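Local coordinates for DUF5063 domain-containing protein (Bacteroides fragilis, PDB 3NRH), which is of unknown function but forms a predominantly alpha-helical domain of the DUF5063 family, found as a two-chain assembly, at residues Ala21-Phe26 with Leu43-Leu48; Thr69-Glu74 with Ile123-Phe128; Glu89-Leu94 with Lys109-Glu114. All coordinates share one frame; numbering follows the deposited sequence.

Interaction 1 (Ala21-Phe26 with Leu43-Leu48)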
loop_
_atom_site.group_PDB
_atom_site.type_symbol
_atom_site.label_atom_id
_atom_site.label_comp_id
_atom_site.label_asym_id
_atom_site.label_seq_id
_atom_site.Cartn_x
_atom_site.Cartn_y
_atom_site.Cartn_z
ATOM N N ALA A 21 11.755 1.493 -11.380
ATOM C CA ALA A 21 12.310 2.570 -12.193
ATOM C C ALA A 21 11.401 3.797 -12.141
ATOM O O ALA A 21 11.878 4.934 -12.068
ATOM C CB ALA A 21 12.488 2.099 -13.644
ATOM N N GLU A 22 10.091 3.573 -12.186
ATOM C CA GLU A 22 9.140 4.679 -12.126
ATOM C C GLU A 22 9.278 5.394 -10.784
ATOM O O GLU A 22 9.203 6.621 -10.714
ATOM C CB GLU A 22 7.705 4.164 -12.293
ATOM C CG GLU A 22 7.458 3.451 -13.620
ATOM C CD GLU A 22 7.113 4.395 -14.753
ATOM O OE1 GLU A 22 7.825 5.405 -14.936
ATOM O OE2 GLU A 22 6.126 4.119 -15.470
ATOM N N PHE A 23 9.475 4.618 -9.722
ATOM C CA PHE A 23 9.635 5.168 -8.375
ATOM C C PHE A 23 10.905 6.025 -8.292
ATOM O O PHE A 23 10.868 7.168 -7.836
ATOM C CB PHE A 23 9.720 4.021 -7.353
ATOM C CG PHE A 23 10.116 4.464 -5.964
ATOM C CD1 PHE A 23 9.219 5.160 -5.156
ATOM C CD2 PHE A 23 11.381 4.163 -5.461
ATOM C CE1 PHE A 23 9.578 5.551 -3.858
ATOM C CE2 PHE A 23 11.751 4.548 -4.166
ATOM C CZ PHE A 23 10.846 5.242 -3.364
ATOM N N CYS A 24 12.031 5.474 -8.735
ATOM C CA CYS A 24 13.280 6.224 -8.686
ATOM C C CYS A 24 13.205 7.480 -9.550
ATOM O O CYS A 24 13.660 8.544 -9.138
ATOM C CB CYS A 24 14.452 5.345 -9.128
ATOM S SG CYS A 24 14.845 4.031 -7.945
ATOM N N ALA A 25 12.615 7.360 -10.734
ATOM C CA ALA A 25 12.496 8.507 -11.633
ATOM C C ALA A 25 11.624 9.600 -11.023
ATOM O O ALA A 25 11.924 10.789 -11.149
ATOM C CB ALA A 25 11.923 8.064 -12.978
ATOM N N PHE A 26 10.541 9.195 -10.365
ATOM C CA PHE A 26 9.638 10.153 -9.737
ATOM C C PHE A 26 10.351 10.987 -8.675
ATOM O O PHE A 26 10.246 12.212 -8.664
ATOM C CB PHE A 26 8.457 9.430 -9.087
ATOM C CG PHE A 26 7.452 10.360 -8.468
ATOM C CD1 PHE A 26 6.656 11.170 -9.268
ATOM C CD2 PHE A 26 7.326 10.452 -7.085
ATOM C CE1 PHE A 26 5.747 12.062 -8.702
ATOM C CE2 PHE A 26 6.419 11.343 -6.509
ATOM C CZ PHE A 26 5.632 12.146 -7.318
ATOM N N LEU A 43 1.461 8.255 -3.240
ATOM C CA LEU A 43 0.484 7.362 -2.624
ATOM C C LEU A 43 -0.031 6.316 -3.610
ATOM O O LEU A 43 -0.705 5.365 -3.217
ATOM C CB LEU A 43 -0.679 8.163 -2.035
ATOM C CG LEU A 43 -0.303 8.896 -0.743
ATOM C CD1 LEU A 43 -1.408 9.860 -0.322
ATOM C CD2 LEU A 43 -0.030 7.865 0.342
ATOM N N LYS A 44 0.282 6.497 -4.891
ATOM C CA LYS A 44 -0.111 5.530 -5.911
ATOM C C LYS A 44 1.084 4.628 -6.230
ATOM O O LYS A 44 0.936 3.409 -6.379
ATOM C CB LYS A 44 -0.586 6.240 -7.183
ATOM C CG LYS A 44 -1.886 7.010 -6.995
ATOM C CD LYS A 44 -2.271 7.803 -8.229
ATOM C CE LYS A 44 -3.453 8.716 -7.919
ATOM N NZ LYS A 44 -3.850 9.557 -9.078
ATOM N N ILE A 45 2.272 5.220 -6.317
ATOM C CA ILE A 45 3.468 4.440 -6.621
ATOM C C ILE A 45 3.875 3.497 -5.484
ATOM O O ILE A 45 4.194 2.336 -5.725
ATOM C CB ILE A 45 4.678 5.355 -6.948
ATOM C CG1 ILE A 45 4.383 6.190 -8.196
ATOM C CG2 ILE A 45 5.923 4.506 -7.186
ATOM C CD1 ILE A 45 5.462 7.197 -8.525
ATOM N N LEU A 46 3.845 3.979 -4.243
ATOM C CA LEU A 46 4.250 3.140 -3.118
ATOM C C LEU A 46 3.483 1.827 -2.960
ATOM O O LEU A 46 4.096 0.774 -2.785
ATOM C CB LEU A 46 4.195 3.933 -1.808
ATOM C CG LEU A 46 5.193 5.094 -1.690
ATOM C CD1 LEU A 46 5.047 5.736 -0.324
ATOM C CD2 LEU A 46 6.611 4.595 -1.886
ATOM N N PRO A 47 2.140 1.861 -3.014
ATOM C CA PRO A 47 1.436 0.582 -2.860
ATOM C C PRO A 47 1.739 -0.401 -3.986
ATOM O O PRO A 47 1.772 -1.614 -3.770
ATOM C CB PRO A 47 -0.039 0.995 -2.805
ATOM C CG PRO A 47 -0.078 2.285 -3.581
ATOM C CD PRO A 47 1.191 2.984 -3.134
ATOM N N LEU A 48 1.965 0.119 -5.187
ATOM C CA LEU A 48 2.275 -0.749 -6.315
ATOM C C LEU A 48 3.675 -1.332 -6.135
ATOM O O LEU A 48 3.915 -2.495 -6.453
ATOM C CB LEU A 48 2.198 0.030 -7.631
ATOM C CG LEU A 48 2.432 -0.802 -8.900
ATOM C CD1 LEU A 48 1.460 -1.971 -8.962
ATOM C CD2 LEU A 48 2.275 0.091 -10.111
#
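I45 reaches from helix 35-54 into the angle between F23 and F26, which stand one turn apart on helix 11-28, and it uses a different branch for each ring. With CG1 beside the backbone N (chi1 -62°) and the chain extended at chi2, CD1 is carried out to F26, lying 3.7 Å from F26 CG. The branch methyl CG2 turns the other way and sits 3.8 Å from F23 CB, near the plane of the F23 ring at its edge. A beta-branched residue suits the place because its two arms part at CB and can serve two partners. L46 adds a second point of contact further out on F23, its CD2 methyl meeting F23 CE1 at 3.7 Å. No hydrogen bond joins the segments; the contact rests on apolar side chains, and the helices run roughly antiparallel (146° between directions), axes 10.2 Å apart, with the rings and the isoleucine filling the interval. The two helices form a helical hairpin. Beyond it, F23 also packs on I119 and C24 on Y120 and I123 of helix 112-131, L46 and P47 lie against M161 of helix 135-169, and L43, K44, P47 and L48 pack on Y50 and L51 of the second subunit.

Interaction 2 (Thr69-Glu74 with Ile123-Phe128)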
loop_
_atom_site.group_PDB
_atom_site.type_symbol
_atom_site.label_atom_id
_atom_site.label_comp_id
_atom_site.label_asym_id
_atom_site.label_seq_id
_atom_site.Cartn_x
_atom_site.Cartn_y
_atom_site.Cartn_z
ATOM N N THR A 69 27.529 -0.368 -7.077
ATOM C CA THR A 69 26.622 0.433 -6.270
ATOM C C THR A 69 26.449 1.774 -6.973
ATOM O O THR A 69 27.341 2.225 -7.689
ATOM C CB THR A 69 27.192 0.665 -4.851
ATOM O OG1 THR A 69 27.291 -0.590 -4.167
ATOM C CG2 THR A 69 26.290 1.591 -4.053
ATOM N N TYR A 70 25.295 2.403 -6.790
ATOM C CA TYR A 70 25.050 3.689 -7.420
ATOM C C TYR A 70 24.993 4.820 -6.406
ATOM O O TYR A 70 25.683 5.830 -6.547
ATOM C CB TYR A 70 23.725 3.679 -8.196
ATOM C CG TYR A 70 23.392 5.029 -8.802
ATOM C CD1 TYR A 70 23.799 5.360 -10.094
ATOM C CD2 TYR A 70 22.703 5.991 -8.066
ATOM C CE1 TYR A 70 23.526 6.619 -10.637
ATOM C CE2 TYR A 70 22.429 7.250 -8.596
ATOM C CZ TYR A 70 22.837 7.558 -9.880
ATOM O OH TYR A 70 22.532 8.798 -10.411
ATOM N N VAL A 71 24.158 4.643 -5.386
ATOM C CA VAL A 71 23.956 5.671 -4.376
ATOM C C VAL A 71 25.156 5.997 -3.494
ATOM O O VAL A 71 25.652 5.153 -2.750
ATOM C CB VAL A 71 22.748 5.321 -3.477
ATOM C CG1 VAL A 71 22.518 6.424 -2.454
ATOM C CG2 VAL A 71 21.504 5.136 -4.336
ATOM N N THR A 72 25.605 7.243 -3.592
ATOM C CA THR A 72 26.720 7.746 -2.805
ATOM C C THR A 72 26.120 8.657 -1.737
ATOM O O THR A 72 24.925 8.954 -1.771
ATOM C CB THR A 72 27.684 8.577 -3.673
ATOM O OG1 THR A 72 26.997 9.729 -4.184
ATOM C CG2 THR A 72 28.204 7.743 -4.835
ATOM N N GLU A 73 26.937 9.102 -0.789
ATOM C CA GLU A 73 26.437 9.986 0.261
ATOM C C GLU A 73 25.862 11.268 -0.343
ATOM O O GLU A 73 24.841 11.779 0.118
ATOM C CB GLU A 73 27.564 10.338 1.238
ATOM C CG GLU A 73 27.119 11.183 2.424
ATOM C CD GLU A 73 26.002 10.535 3.221
ATOM O OE1 GLU A 73 26.150 9.358 3.610
ATOM O OE2 GLU A 73 24.976 11.204 3.464
ATOM N N GLU A 74 26.518 11.782 -1.377
ATOM C CA GLU A 74 26.075 13.013 -2.031
ATOM C C GLU A 74 24.718 12.830 -2.713
ATOM O O GLU A 74 23.836 13.684 -2.605
ATOM C CB GLU A 74 27.116 13.463 -3.058
ATOM C CG GLU A 74 26.835 14.816 -3.694
ATOM C CD GLU A 74 26.790 15.948 -2.678
ATOM O OE1 GLU A 74 27.564 15.905 -1.700
ATOM O OE2 GLU A 74 25.989 16.890 -2.868
ATOM N N ILE A 123 16.320 0.573 -3.822
ATOM C CA ILE A 123 15.720 0.403 -5.147
ATOM C C ILE A 123 16.638 0.873 -6.278
ATOM O O ILE A 123 16.812 0.171 -7.275
ATOM C CB ILE A 123 14.374 1.151 -5.251
ATOM C CG1 ILE A 123 13.455 0.731 -4.097
ATOM C CG2 ILE A 123 13.701 0.837 -6.594
ATOM C CD1 ILE A 123 13.163 -0.758 -4.054
ATOM N N LYS A 124 17.230 2.056 -6.118
ATOM C CA LYS A 124 18.117 2.610 -7.144
ATOM C C LYS A 124 19.355 1.743 -7.385
ATOM O O LYS A 124 19.768 1.544 -8.530
ATOM C CB LYS A 124 18.553 4.024 -6.753
ATOM C CG LYS A 124 19.458 4.720 -7.774
ATOM C CD LYS A 124 18.745 4.970 -9.098
ATOM C CE LYS A 124 19.627 5.762 -10.062
ATOM N NZ LYS A 124 18.904 6.116 -11.323
ATOM N N ASP A 125 19.954 1.234 -6.312
ATOM C CA ASP A 125 21.140 0.391 -6.461
ATOM C C ASP A 125 20.793 -0.847 -7.278
ATOM O O ASP A 125 21.579 -1.295 -8.119
ATOM C CB ASP A 125 21.693 -0.030 -5.095
ATOM C CG ASP A 125 22.503 1.069 -4.426
ATOM O OD1 ASP A 125 22.809 2.081 -5.092
ATOM O OD2 ASP A 125 22.846 0.914 -3.233
ATOM N N PHE A 126 19.604 -1.387 -7.031
ATOM C CA PHE A 126 19.140 -2.566 -7.741
ATOM C C PHE A 126 18.908 -2.334 -9.244
ATOM O O PHE A 126 19.469 -3.048 -10.076
ATOM C CB PHE A 126 17.845 -3.083 -7.110
ATOM C CG PHE A 126 17.094 -4.042 -7.984
ATOM C CD1 PHE A 126 17.666 -5.253 -8.366
ATOM C CD2 PHE A 126 15.831 -3.717 -8.467
ATOM C CE1 PHE A 126 16.988 -6.125 -9.221
ATOM C CE2 PHE A 126 15.145 -4.580 -9.322
ATOM C CZ PHE A 126 15.728 -5.787 -9.699
ATOM N N ILE A 127 18.090 -1.347 -9.597
ATOM C CA ILE A 127 17.799 -1.119 -11.011
ATOM C C ILE A 127 18.990 -0.649 -11.837
ATOM O O ILE A 127 19.061 -0.928 -13.038
ATOM C CB ILE A 127 16.622 -0.141 -11.216
ATOM C CG1 ILE A 127 16.946 1.224 -10.614
ATOM C CG2 ILE A 127 15.351 -0.744 -10.616
ATOM C CD1 ILE A 127 15.883 2.276 -10.898
ATOM N N PHE A 128 19.925 0.053 -11.205
ATOM C CA PHE A 128 21.116 0.500 -11.922
ATOM C C PHE A 128 21.877 -0.734 -12.405
ATOM O O PHE A 128 22.179 -0.877 -13.598
ATOM C CB PHE A 128 22.020 1.335 -11.012
ATOM C CG PHE A 128 23.351 1.674 -11.634
ATOM C CD1 PHE A 128 23.412 2.305 -12.874
ATOM C CD2 PHE A 128 24.541 1.355 -10.985
ATOM C CE1 PHE A 128 24.646 2.613 -13.460
ATOM C CE2 PHE A 128 25.775 1.657 -11.560
ATOM C CZ PHE A 128 25.824 2.288 -12.802
HETATM O O HOH W 1 24.321 2.721 -1.937
#
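Y70 CG lies opposite its backbone N (chi1 177°), which sets the phenol ring against helix 112-131 with one face to K124 and an edge to F128. K124 starts out in the same sense and then bends at chi2, bringing its aliphatic chain across that face of the Y70 ring. There K124 CE stands 3.6 Å from the ring centroid, a CH-pi contact, and K124 NZ follows at 4.7 Å from the same centroid in a cation-pi interaction. Lysine suits this spot because its methylenes can cover an aromatic face while its ammonium reaches onward, here to a salt bridge with E28 of helix 11-28. F128, one turn after K124, receives the edge of Y70 on its face: the T-shaped pair has centroids 5.4 Å apart and planes at 62°, with Y70 CD1 over the middle of the F128 ring.

Residues 69-72 are the loop leading into helix 73-87, with T72 as N-cap, its OG1 bonded to the N of I75; the contact thus ties the approach to one helix onto the side of another. D125 anchors that loop through a single oxygen. Its OD1 accepts V71 N at 2.9 Å in an almost straight bond (176°) and Y70 N at 3.0 Å from above the carboxylate plane, so two successive amides of the loop are gripped together. A short acidic side chain fits here, since it brings a strong acceptor close to the helix surface. The other oxygen, D125 OD2, takes a bond from a water 2.7 Å away, which also donates to V71 O.

Interaction 3 (Glu89-Leu94 with Lys109-Glu114); sequences EKDDYL and KKNISE
Y93 and K110 pair across two short antiparallel strands, 92-94 and 109-111, which form a two-stranded sheet in this predominantly helical protein. They are the hydrogen-bonded pair of the sheet: Y93 N gives to K110 O and K110 N to Y93 O, both at 3.0 Å. The flanking pairs, D92 with N111 and L94 with K109, are non-hydrogen-bonded, and the strand directions differ by 143°. Where strand 109-111 passes into helix 112-131, I112 N donates to D91 O at 2.8 Å.

The D91 side chain is bonded to S113 in the first turn of that helix. With CG opposite the backbone N (chi1 -161°), its carboxylate reaches over the helix start and uses both oxygens, each through its syn lone pair: OD1 accepts S113 N at 2.7 Å, and OD2 accepts the S113 hydroxyl. Aspartate is apt here, for a buried carboxylate can be satisfied by one amide and one hydroxyl of the same residue, and the positive end of the helix dipole would probably favour its negative charge. Serine supplies both donors from a small side chain that also fits against A84 of helix 73-87.

On the face of the sheet bearing Y93 and K110, the tyrosine CG stands between its backbone N and carbonyl carbon (chi1 69°), laying the ring across the neighbouring strand. K110 CB sits over one face of it, toward the rim, a CH-pi contact 3.8 Å from the ring centroid. The I112 side chain runs about at right angles to that of Y93, its CG1 3.9 Å from Y93 CD1, and its CD1 also approaches K90 O, while A163 of helix 135-169 packs against Y93. At the end of the phenol, Y93 OH is hydrogen-bonded to D115 OD2 of helix 112-131.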
loop_
_atom_site.group_PDB
_atom_site.type_symbol
_atom_site.label_atom_id
_atom_site.label_comp_id
_atom_site.label_asym_id
_atom_site.label_seq_id
_atom_site.Cartn_x
_atom_site.Cartn_y
_atom_site.Cartn_z
ATOM N N GLU A 89 6.997 21.661 6.379
ATOM C CA GLU A 89 6.506 21.241 7.700
ATOM C C GLU A 89 5.800 19.873 7.709
ATOM O O GLU A 89 5.612 19.281 8.771
ATOM C CB GLU A 89 5.585 22.330 8.304
ATOM C CG GLU A 89 5.175 23.470 7.364
ATOM C CD GLU A 89 3.994 23.129 6.457
ATOM O OE1 GLU A 89 2.970 22.601 6.965
ATOM O OE2 GLU A 89 4.091 23.407 5.236
ATOM N N LYS A 90 5.416 19.386 6.528
ATOM C CA LYS A 90 4.741 18.078 6.351
ATOM C C LYS A 90 5.690 16.891 6.444
ATOM O O LYS A 90 5.267 15.736 6.523
ATOM C CB LYS A 90 4.110 17.995 4.961
ATOM C CG LYS A 90 2.630 17.886 4.934
ATOM C CD LYS A 90 2.032 19.222 5.280
ATOM C CE LYS A 90 1.205 19.251 6.566
ATOM N NZ LYS A 90 0.208 20.343 6.364
ATOM N N ASP A 91 6.975 17.184 6.365
ATOM C CA ASP A 91 7.965 16.128 6.375
ATOM C C ASP A 91 8.037 15.345 7.676
ATOM O O ASP A 91 8.265 14.129 7.679
ATOM C CB ASP A 91 9.334 16.717 6.048
ATOM C CG ASP A 91 10.304 15.670 5.596
ATOM O OD1 ASP A 91 9.854 14.745 4.887
ATOM O OD2 ASP A 91 11.498 15.778 5.936
ATOM N N ASP A 92 7.830 16.044 8.783
ATOM C CA ASP A 92 7.901 15.417 10.086
ATOM C C ASP A 92 6.599 14.778 10.541
ATOM O O ASP A 92 5.511 15.317 10.328
ATOM C CB ASP A 92 8.361 16.443 11.127
ATOM C CG ASP A 92 9.763 16.958 10.855
ATOM O OD1 ASP A 92 9.969 17.613 9.811
ATOM O OD2 ASP A 92 10.661 16.702 11.684
ATOM N N TYR A 93 6.721 13.611 11.155
ATOM C CA TYR A 93 5.563 12.914 11.684
ATOM C C TYR A 93 5.977 12.082 12.884
ATOM O O TYR A 93 7.107 11.602 12.963
ATOM C CB TYR A 93 4.913 12.017 10.624
ATOM C CG TYR A 93 5.718 10.807 10.206
ATOM C CD1 TYR A 93 6.749 10.917 9.273
ATOM C CD2 TYR A 93 5.419 9.541 10.711
ATOM C CE1 TYR A 93 7.453 9.795 8.846
ATOM C CE2 TYR A 93 6.118 8.414 10.291
ATOM C CZ TYR A 93 7.131 8.548 9.355
ATOM O OH TYR A 93 7.806 7.436 8.910
ATOM N N LEU A 94 5.062 11.940 13.831
ATOM C CA LEU A 94 5.327 11.160 15.027
ATOM C C LEU A 94 4.734 9.775 14.815
ATOM O O LEU A 94 3.519 9.626 14.691
ATOM C CB LEU A 94 4.696 11.831 16.244
ATOM N N LYS A 109 10.070 10.725 16.515
ATOM C CA LYS A 109 10.006 11.657 15.397
ATOM C C LYS A 109 10.730 11.118 14.170
ATOM O O LYS A 109 11.896 10.728 14.239
ATOM C CB LYS A 109 10.592 13.018 15.795
ATOM C CG LYS A 109 9.637 13.878 16.617
ATOM C CD LYS A 109 10.204 15.264 16.903
ATOM C CE LYS A 109 11.286 15.223 17.967
ATOM N NZ LYS A 109 10.747 14.770 19.279
ATOM N N LYS A 110 10.016 11.094 13.049
ATOM C CA LYS A 110 10.559 10.606 11.789
ATOM C C LYS A 110 10.316 11.631 10.691
ATOM O O LYS A 110 9.525 12.561 10.858
ATOM C CB LYS A 110 9.887 9.284 11.403
ATOM C CG LYS A 110 10.324 8.077 12.222
ATOM C CD LYS A 110 11.749 7.671 11.875
ATOM C CE LYS A 110 12.152 6.381 12.573
ATOM N NZ LYS A 110 13.533 5.959 12.198
ATOM N N ASN A 111 11.005 11.457 9.570
ATOM C CA ASN A 111 10.854 12.350 8.432
ATOM C C ASN A 111 10.579 11.531 7.180
ATOM O O ASN A 111 11.297 10.580 6.875
ATOM C CB ASN A 111 12.122 13.184 8.231
ATOM C CG ASN A 111 12.309 14.228 9.312
ATOM O OD1 ASN A 111 11.516 15.161 9.433
ATOM N ND2 ASN A 111 13.356 14.071 10.108
ATOM N N ILE A 112 9.523 11.900 6.466
ATOM C CA ILE A 112 9.166 11.205 5.235
ATOM C C ILE A 112 10.342 11.251 4.255
ATOM O O ILE A 112 10.665 10.256 3.609
ATOM C CB ILE A 112 7.935 11.858 4.572
ATOM C CG1 ILE A 112 6.717 11.733 5.496
ATOM C CG2 ILE A 112 7.661 11.203 3.224
ATOM C CD1 ILE A 112 5.488 12.510 5.015
ATOM N N SER A 113 10.991 12.407 4.156
ATOM C CA SER A 113 12.115 12.557 3.239
ATOM C C SER A 113 13.220 11.529 3.482
ATOM O O SER A 113 13.792 10.996 2.533
ATOM C CB SER A 113 12.688 13.975 3.337
ATOM O OG SER A 113 13.123 14.253 4.653
ATOM N N GLU A 114 13.515 11.240 4.748
ATOM C CA GLU A 114 14.554 10.274 5.068
ATOM C C GLU A 114 14.103 8.866 4.710
ATOM O O GLU A 114 14.888 8.080 4.184
ATOM C CB GLU A 114 14.925 10.344 6.551
ATOM C CG GLU A 114 16.220 9.623 6.874
ATOM C CD GLU A 114 16.615 9.748 8.332
ATOM O OE1 GLU A 114 16.521 10.866 8.880
ATOM O OE2 GLU A 114 17.033 8.730 8.924
#

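In the fold
Interactions 1 and 2 are neighbours, their centres about 16 Å apart, and they meet directly: C24 SG lies 3.6 Å from I127 CD1, so helix 11-28 packs on both helix 35-54 and helix 112-131, with F23 touching both. Interaction 3 is more remote, its centre about 19 Å from that of interaction 1 and about 23 Å from that of interaction 2. Helix 112-131 still unites the latter two, since its first turn is held in interaction 3 and its later turns receive the loop of interaction 2. In sequence, interaction 3 falls between the two segments of interaction 2, whereas interaction 1 is complete before either begins.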